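Local coordinates for protein Exo-beta-1,3-glucanase (Streptomyces sp. SirexAA-E, PDB 4PEY) that hydrolyses laminarin and laminarioligosaccharides by successive cleavage from their non-reducing ends, producing glucose and laminaribiose, at residues G282-F287 with I300-T305; V266-T271 with L286-V291. The protein carries 1 engineered substitution. All blocks are in the same frame, centred on the assembly; numbering follows the deposited sequence.

Overall arrangement
Both contacts lie on the same side of the chain's centre, about 21 Å from it, in a family 55 glycoside hydrolase whose short, mostly parallel strands are wound in beta-helical coils, and both are remote from the bound sugars. They share strand 284-287 but engage it at opposite ends, with centres 15 Å apart. Interaction 1 is partly buried and works through side chains: Arg-302, partly exposed, reaches from a turn to the strand's start, and a histidine ring and one backbone carbonyl receive it. Interaction 2 is more buried and works mainly through main-chain bonds, where strand 263-266 runs parallel to the strand's end. The areas buried are nearly equal, 286 and 289 Å², so chemistry rather than size separates them.

Interaction 1 of 2, residues G282-F287 with I300-T305; sequences GLHLLF and IDRANT
The guanidinium of Arg-302 stands nearly upright on the ring of His-284, their planes 84° apart. NH1 of Arg-302 covers one ring face, 3.3 Å above its plane and shifted toward the rim, while Asn-304 O meets the ring edge at CE1, 3.3 Å away. The guanidinium is itself sandwiched: Thr-305 OG1 lies over one face and Gly-282 O over the opposite one, each above the centre. At its edge, NH2 of Arg-302 gives a hydrogen bond to Leu-283 O (2.8 Å, 156° at the hydrogen), entering well above the carbonyl plane. A bend at chi3 (87°) in the otherwise extended arginine chain turns the group onto these partners. Thr-305 OG1 also donates to Arg-302 O (2.7 Å), bracing the type II turn from Arg-302 to Thr-305. Deeper in, Leu-285 CD1 just reaches Ile-300 CD1 at 4.5 Å. NH2 of Arg-302 has a second acceptor, Val-279 O, in helix 272-280, which ends in a Schellman motif at Gly-282; His-284 ND1 is hydrogen-bonded to Val-306 N. The turn thereby ties the helix's C-terminal end to strand 284-287 and leads into strand 306-309, the next parallel neighbour.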
ATOM      1  N   GLY A 282      -4.361 -26.574   8.492  1.00 18.90           N
ATOM      2  CA  GLY A 282      -5.426 -26.196   7.578  1.00 18.77           C
ATOM      3  C   GLY A 282      -6.186 -24.924   7.913  1.00 18.75           C
ATOM      4  O   GLY A 282      -7.145 -24.575   7.221  1.00 19.08           O
ATOM      5  N   LEU A 283      -5.768 -24.229   8.968  1.00 16.62           N
ATOM      6  CA  LEU A 283      -6.410 -22.966   9.343  1.00 15.23           C
ATOM      7  C   LEU A 283      -5.851 -21.782   8.569  1.00 14.46           C
ATOM      8  O   LEU A 283      -4.670 -21.756   8.208  1.00 15.61           O
ATOM      9  CB  LEU A 283      -6.256 -22.706  10.842  1.00 16.03           C
ATOM     10  CG  LEU A 283      -6.935 -23.729  11.756  1.00 17.71           C
ATOM     11  CD1 LEU A 283      -6.578 -23.444  13.202  1.00 18.33           C
ATOM     12  CD2 LEU A 283      -8.450 -23.736  11.563  1.00 19.90           C
ATOM     13  N   HIS A 284      -6.712 -20.804   8.322  1.00 13.57           N
ATOM     14  CA  HIS A 284      -6.277 -19.505   7.837  1.00 14.61           C
ATOM     15  C   HIS A 284      -5.797 -18.676   9.023  1.00 13.83           C
ATOM     16  O   HIS A 284      -5.846 -19.140  10.165  1.00 14.63           O
ATOM     17  CB  HIS A 284      -7.418 -18.815   7.093  1.00 14.79           C
ATOM     18  CG  HIS A 284      -7.960 -19.626   5.956  1.00 13.71           C
ATOM     19  ND1 HIS A 284      -7.446 -19.548   4.679  1.00 14.59           N
ATOM     20  CD2 HIS A 284      -8.948 -20.550   5.909  1.00 15.84           C
ATOM     21  CE1 HIS A 284      -8.107 -20.376   3.891  1.00 15.17           C
ATOM     22  NE2 HIS A 284      -9.020 -21.002   4.613  1.00 16.08           N
ATOM     23  N   LEU A 285      -5.313 -17.465   8.753  1.00 13.68           N
ATOM     24  CA  LEU A 285      -4.769 -16.602   9.803  1.00 14.05           C
ATOM     25  C   LEU A 285      -5.504 -15.273   9.859  1.00 13.17           C
ATOM     26  O   LEU A 285      -5.624 -14.590   8.846  1.00 13.10           O
ATOM     27  CB  LEU A 285      -3.274 -16.345   9.575  1.00 13.15           C
ATOM     28  CG  LEU A 285      -2.370 -17.585   9.619  1.00 13.15           C
ATOM     29  CD1 LEU A 285      -0.942 -17.215   9.245  1.00 15.15           C
ATOM     30  CD2 LEU A 285      -2.404 -18.250  10.993  1.00 15.16           C
ATOM     31  N   LEU A 286      -5.992 -14.913  11.043  1.00 13.30           N
ATOM     32  CA  LEU A 286      -6.558 -13.591  11.294  1.00 13.19           C
ATOM     33  C   LEU A 286      -5.737 -12.905  12.370  1.00 13.51           C
ATOM     34  O   LEU A 286      -5.812 -13.296  13.539  1.00 14.71           O
ATOM     35  CB  LEU A 286      -8.027 -13.687  11.729  1.00 14.85           C
ATOM     36  CG  LEU A 286      -8.744 -12.344  11.911  1.00 14.53           C
ATOM     37  CD1 LEU A 286      -8.945 -11.663  10.562  1.00 15.99           C
ATOM     38  CD2 LEU A 286     -10.074 -12.530  12.634  1.00 17.56           C
ATOM     39  N   PHE A 287      -4.943 -11.905  11.982  1.00 13.34           N
ATOM     40  CA  PHE A 287      -4.115 -11.188  12.944  1.00 12.38           C
ATOM     41  C   PHE A 287      -4.913 -10.051  13.572  1.00 12.33           C
ATOM     42  O   PHE A 287      -5.222  -9.052  12.917  1.00 14.72           O
ATOM     43  CB  PHE A 287      -2.834 -10.636  12.292  1.00 13.62           C
ATOM     44  CG  PHE A 287      -1.855 -11.696  11.866  1.00 12.97           C
ATOM     45  CD1 PHE A 287      -2.008 -12.351  10.655  1.00 14.70           C
ATOM     46  CD2 PHE A 287      -0.775 -12.030  12.676  1.00 15.28           C
ATOM     47  CE1 PHE A 287      -1.101 -13.324  10.257  1.00 16.42           C
ATOM     48  CE2 PHE A 287       0.124 -13.004  12.284  1.00 14.78           C
ATOM     49  CZ  PHE A 287      -0.035 -13.647  11.076  1.00 16.04           C
ATOM     50  N   ILE A 300       3.777 -19.801   5.157  1.00 14.83           N
ATOM     51  CA  ILE A 300       2.484 -20.114   4.564  1.00 15.19           C
ATOM     52  C   ILE A 300       2.721 -20.969   3.323  1.00 15.12           C
ATOM     53  O   ILE A 300       3.048 -20.450   2.255  1.00 16.48           O
ATOM     54  CB  ILE A 300       1.706 -18.833   4.202  1.00 15.03           C
ATOM     55  CG1 ILE A 300       1.504 -17.969   5.450  1.00 16.25           C
ATOM     56  CG2 ILE A 300       0.357 -19.172   3.556  1.00 16.29           C
ATOM     57  CD1 ILE A 300       0.829 -16.652   5.170  1.00 17.97           C
ATOM     58  N   ASP A 301       2.593 -22.285   3.483  1.00 14.97           N
ATOM     59  CA  ASP A 301       2.891 -23.227   2.402  1.00 16.33           C
ATOM     60  C   ASP A 301       1.696 -24.130   2.111  1.00 15.21           C
ATOM     61  O   ASP A 301       1.841 -25.319   1.799  1.00 18.22           O
ATOM     62  CB  ASP A 301       4.123 -24.072   2.741  1.00 17.10           C
ATOM     63  CG  ASP A 301       4.737 -24.713   1.511  1.00 19.86           C
ATOM     64  OD1 ASP A 301       4.515 -24.186   0.399  1.00 19.35           O
ATOM     65  OD2 ASP A 301       5.429 -25.744   1.648  1.00 21.91           O
ATOM     66  N   ARG A 302       0.508 -23.548   2.225  1.00 14.36           N
ATOM     67  CA  ARG A 302      -0.734 -24.232   1.901  1.00 13.70           C
ATOM     68  C   ARG A 302      -1.493 -23.361   0.911  1.00 13.91           C
ATOM     69  O   ARG A 302      -1.681 -22.165   1.157  1.00 14.12           O
ATOM     70  CB  ARG A 302      -1.571 -24.474   3.151  1.00 15.92           C
ATOM     71  CG  ARG A 302      -2.758 -25.386   2.918  1.00 17.80           C
ATOM     72  CD  ARG A 302      -3.678 -25.440   4.134  1.00 19.84           C
ATOM     73  NE  ARG A 302      -4.664 -24.358   4.118  1.00 22.26           N
ATOM     74  CZ  ARG A 302      -4.752 -23.394   5.028  1.00 21.30           C
ATOM     75  NH1 ARG A 302      -5.692 -22.468   4.920  1.00 21.88           N
ATOM     76  NH2 ARG A 302      -3.915 -23.362   6.056  1.00 21.94           N
ATOM     77  N   ALA A 303      -1.919 -23.946  -0.201  1.00 14.77           N
ATOM     78  CA  ALA A 303      -2.670 -23.201  -1.208  1.00 13.97           C
ATOM     79  C   ALA A 303      -3.927 -22.545  -0.627  1.00 13.16           C
ATOM     80  O   ALA A 303      -4.575 -23.100   0.263  1.00 14.91           O
ATOM     81  CB  ALA A 303      -3.041 -24.108  -2.361  1.00 13.71           C
ATOM     82  N   ASN A 304      -4.229 -21.341  -1.117  1.00 12.15           N
ATOM     83  CA  ASN A 304      -5.455 -20.615  -0.784  1.00 13.46           C
ATOM     84  C   ASN A 304      -5.538 -20.092   0.647  1.00 12.84           C
ATOM     85  O   ASN A 304      -6.603 -19.652   1.089  1.00 14.04           O
ATOM     86  CB  ASN A 304      -6.679 -21.486  -1.091  1.00 15.06           C
ATOM     87  CG  ASN A 304      -6.993 -21.507  -2.561  1.00 21.97           C
ATOM     88  OD1 ASN A 304      -6.987 -20.458  -3.213  1.00 22.58           O
ATOM     89  ND2 ASN A 304      -7.225 -22.699  -3.109  1.00 26.56           N
ATOM     90  N   THR A 305      -4.420 -20.106   1.360  1.00 12.78           N
ATOM     91  CA  THR A 305      -4.411 -19.590   2.723  1.00 12.54           C
ATOM     92  C   THR A 305      -4.605 -18.081   2.730  1.00 11.12           C
ATOM     93  O   THR A 305      -3.886 -17.358   2.032  1.00 13.29           O
ATOM     94  CB  THR A 305      -3.093 -19.912   3.459  1.00 13.54           C
ATOM     95  OG1 THR A 305      -2.862 -21.323   3.461  1.00 14.43           O
ATOM     96  CG2 THR A 305      -3.147 -19.428   4.898  1.00 14.74           C
TER

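Interaction 2 of 2, residues V266-T271 with L286-V291; sequences VKPGAT and LFTPGV
Leu-286 enters the contact through its backbone: its O accepts the N-H of Val-266 at 2.8 Å, with 154° at the hydrogen. Phe-287 follows, bridged to Val-266 in parallel register with their CA atoms 4.8 Å apart. The two side chains run side by side and point the same way; Val-266 CG2 lies over one ring face in a CH-pi contact, 4.2 Å from the ring centroid and 14° off its normal. The other methyl, CG1 of Val-266, packs on Phe-287 CD2 at 3.9 Å. Thr-288 then grips Val-266 O twice, through its backbone N at 3.1 Å and through OG1 at 2.6 Å. OG1 approaches in the plane of that carbonyl, on a lone pair. With chi1 at 63°, OG1 of Thr-288 is placed between its own N and carbonyl carbon, where it can reach the acceptor its backbone already uses; Lys-267 CG also comes within 3.3 Å of this hydroxyl. Pro-268 CD touches the same OG1 of Thr-288 at 4.2 Å, from within the type II turn from Lys-267 to Ala-270. That turn leads to Thr-271, the N-cap of helix 272-280. Parallel pairing of strands 263-266 and 284-287, extended on the far side by strand 306-309, is the stacking of successive coils characteristic of a right-handed parallel beta-helix, the fold of family 55 enzymes.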
ATOM      1  N   VAL A 266      -5.072 -14.870  15.741  1.00 15.20           N
ATOM      2  CA  VAL A 266      -3.776 -14.579  16.342  1.00 16.33           C
ATOM      3  C   VAL A 266      -3.895 -13.392  17.289  1.00 16.08           C
ATOM      4  O   VAL A 266      -4.420 -12.340  16.921  1.00 16.61           O
ATOM      5  CB  VAL A 266      -2.702 -14.271  15.274  1.00 18.99           C
ATOM      6  CG1 VAL A 266      -1.318 -14.190  15.919  1.00 21.32           C
ATOM      7  CG2 VAL A 266      -2.724 -15.318  14.166  1.00 19.32           C
ATOM      8  N   LYS A 267      -3.414 -13.579  18.512  1.00 16.75           N
ATOM      9  CA  LYS A 267      -3.435 -12.538  19.525  1.00 19.64           C
ATOM     10  C   LYS A 267      -2.054 -12.428  20.168  1.00 22.09           C
ATOM     11  O   LYS A 267      -1.259 -13.363  20.079  1.00 21.06           O
ATOM     12  CB  LYS A 267      -4.531 -12.836  20.560  1.00 22.73           C
ATOM     13  CG  LYS A 267      -5.921 -12.479  20.042  1.00 25.62           C
ATOM     14  CD  LYS A 267      -7.039 -12.823  21.008  1.00 30.94           C
ATOM     15  CE  LYS A 267      -7.409 -14.279  20.918  1.00 32.89           C
ATOM     16  NZ  LYS A 267      -8.709 -14.526  21.605  1.00 34.99           N
ATOM     17  N   PRO A 268      -1.746 -11.266  20.773  1.00 28.21           N
ATOM     18  CA  PRO A 268      -0.461 -11.058  21.449  1.00 31.59           C
ATOM     19  C   PRO A 268      -0.062 -12.251  22.306  1.00 32.20           C
ATOM     20  O   PRO A 268      -0.884 -12.756  23.075  1.00 33.22           O
ATOM     21  CB  PRO A 268      -0.725  -9.823  22.309  1.00 32.66           C
ATOM     22  CG  PRO A 268      -1.700  -9.043  21.502  1.00 31.79           C
ATOM     23  CD  PRO A 268      -2.586 -10.055  20.821  1.00 29.77           C
ATOM     24  N   GLY A 269       1.170 -12.719  22.142  1.00 32.63           N
ATOM     25  CA  GLY A 269       1.640 -13.891  22.856  1.00 31.68           C
ATOM     26  C   GLY A 269       1.857 -15.086  21.946  1.00 28.77           C
ATOM     27  O   GLY A 269       2.604 -16.002  22.285  1.00 29.71           O
ATOM     28  N   ALA A 270       1.202 -15.081  20.787  1.00 24.25           N
ATOM     29  CA  ALA A 270       1.342 -16.180  19.835  1.00 22.04           C
ATOM     30  C   ALA A 270       2.770 -16.282  19.321  1.00 22.77           C
ATOM     31  O   ALA A 270       3.419 -15.270  19.075  1.00 25.96           O
ATOM     32  CB  ALA A 270       0.380 -16.003  18.669  1.00 22.52           C
ATOM     33  N   THR A 271       3.255 -17.508  19.165  1.00 21.45           N
ATOM     34  CA  THR A 271       4.576 -17.742  18.600  1.00 21.51           C
ATOM     35  C   THR A 271       4.474 -18.096  17.124  1.00 19.56           C
ATOM     36  O   THR A 271       3.424 -18.530  16.649  1.00 18.91           O
ATOM     37  CB  THR A 271       5.316 -18.881  19.327  1.00 23.19           C
ATOM     38  OG1 THR A 271       4.592 -20.106  19.156  1.00 24.04           O
ATOM     39  CG2 THR A 271       5.456 -18.574  20.810  1.00 25.39           C
ATOM     40  N   LEU A 286      -5.992 -14.913  11.043  1.00 13.30           N
ATOM     41  CA  LEU A 286      -6.558 -13.591  11.294  1.00 13.19           C
ATOM     42  C   LEU A 286      -5.737 -12.905  12.370  1.00 13.51           C
ATOM     43  O   LEU A 286      -5.812 -13.296  13.539  1.00 14.71           O
ATOM     44  CB  LEU A 286      -8.027 -13.687  11.729  1.00 14.85           C
ATOM     45  CG  LEU A 286      -8.744 -12.344  11.911  1.00 14.53           C
ATOM     46  CD1 LEU A 286      -8.945 -11.663  10.562  1.00 15.99           C
ATOM     47  CD2 LEU A 286     -10.074 -12.530  12.634  1.00 17.56           C
ATOM     48  N   PHE A 287      -4.943 -11.905  11.982  1.00 13.34           N
ATOM     49  CA  PHE A 287      -4.115 -11.188  12.944  1.00 12.38           C
ATOM     50  C   PHE A 287      -4.913 -10.051  13.572  1.00 12.33           C
ATOM     51  O   PHE A 287      -5.222  -9.052  12.917  1.00 14.72           O
ATOM     52  CB  PHE A 287      -2.834 -10.636  12.292  1.00 13.62           C
ATOM     53  CG  PHE A 287      -1.855 -11.696  11.866  1.00 12.97           C
ATOM     54  CD1 PHE A 287      -2.008 -12.351  10.655  1.00 14.70           C
ATOM     55  CD2 PHE A 287      -0.775 -12.030  12.676  1.00 15.28           C
ATOM     56  CE1 PHE A 287      -1.101 -13.324  10.257  1.00 16.42           C
ATOM     57  CE2 PHE A 287       0.124 -13.004  12.284  1.00 14.78           C
ATOM     58  CZ  PHE A 287      -0.035 -13.647  11.076  1.00 16.04           C
ATOM     59  N   THR A 288      -5.245 -10.197  14.847  1.00 13.51           N
ATOM     60  CA  THR A 288      -5.932  -9.129  15.561  1.00 13.65           C
ATOM     61  C   THR A 288      -4.930  -7.986  15.787  1.00 13.42           C
ATOM     62  O   THR A 288      -3.716  -8.202  15.702  1.00 13.51           O
ATOM     63  CB  THR A 288      -6.521  -9.640  16.895  1.00 15.36           C
ATOM     64  OG1 THR A 288      -5.470 -10.070  17.769  1.00 15.60           O
ATOM     65  CG2 THR A 288      -7.465 -10.806  16.639  1.00 16.50           C
ATOM     66  N   PRO A 289      -5.423  -6.762  16.052  1.00 13.31           N
ATOM     67  CA  PRO A 289      -4.498  -5.621  16.121  1.00 13.14           C
ATOM     68  C   PRO A 289      -3.500  -5.747  17.259  1.00 14.59           C
ATOM     69  O   PRO A 289      -3.878  -5.915  18.417  1.00 16.01           O
ATOM     70  CB  PRO A 289      -5.427  -4.419  16.345  1.00 13.47           C
ATOM     71  CG  PRO A 289      -6.798  -4.904  15.912  1.00 12.46           C
ATOM     72  CD  PRO A 289      -6.817  -6.349  16.282  1.00 13.50           C
ATOM     73  N   GLY A 290      -2.222  -5.672  16.914  1.00 13.07           N
ATOM     74  CA  GLY A 290      -1.169  -5.751  17.901  1.00 13.14           C
ATOM     75  C   GLY A 290       0.168  -5.829  17.210  1.00 12.87           C
ATOM     76  O   GLY A 290       0.245  -5.731  15.986  1.00 12.55           O
ATOM     77  N   VAL A 291       1.215  -6.004  18.002  1.00 14.96           N
ATOM     78  CA  VAL A 291       2.566  -6.116  17.489  1.00 14.43           C
ATOM     79  C   VAL A 291       3.111  -7.478  17.878  1.00 13.60           C
ATOM     80  O   VAL A 291       3.161  -7.825  19.070  1.00 17.33           O
ATOM     81  CB  VAL A 291       3.471  -4.990  18.027  1.00 14.13           C
ATOM     82  CG1 VAL A 291       4.906  -5.173  17.545  1.00 16.69           C
ATOM     83  CG2 VAL A 291       2.935  -3.629  17.602  1.00 16.66           C
TER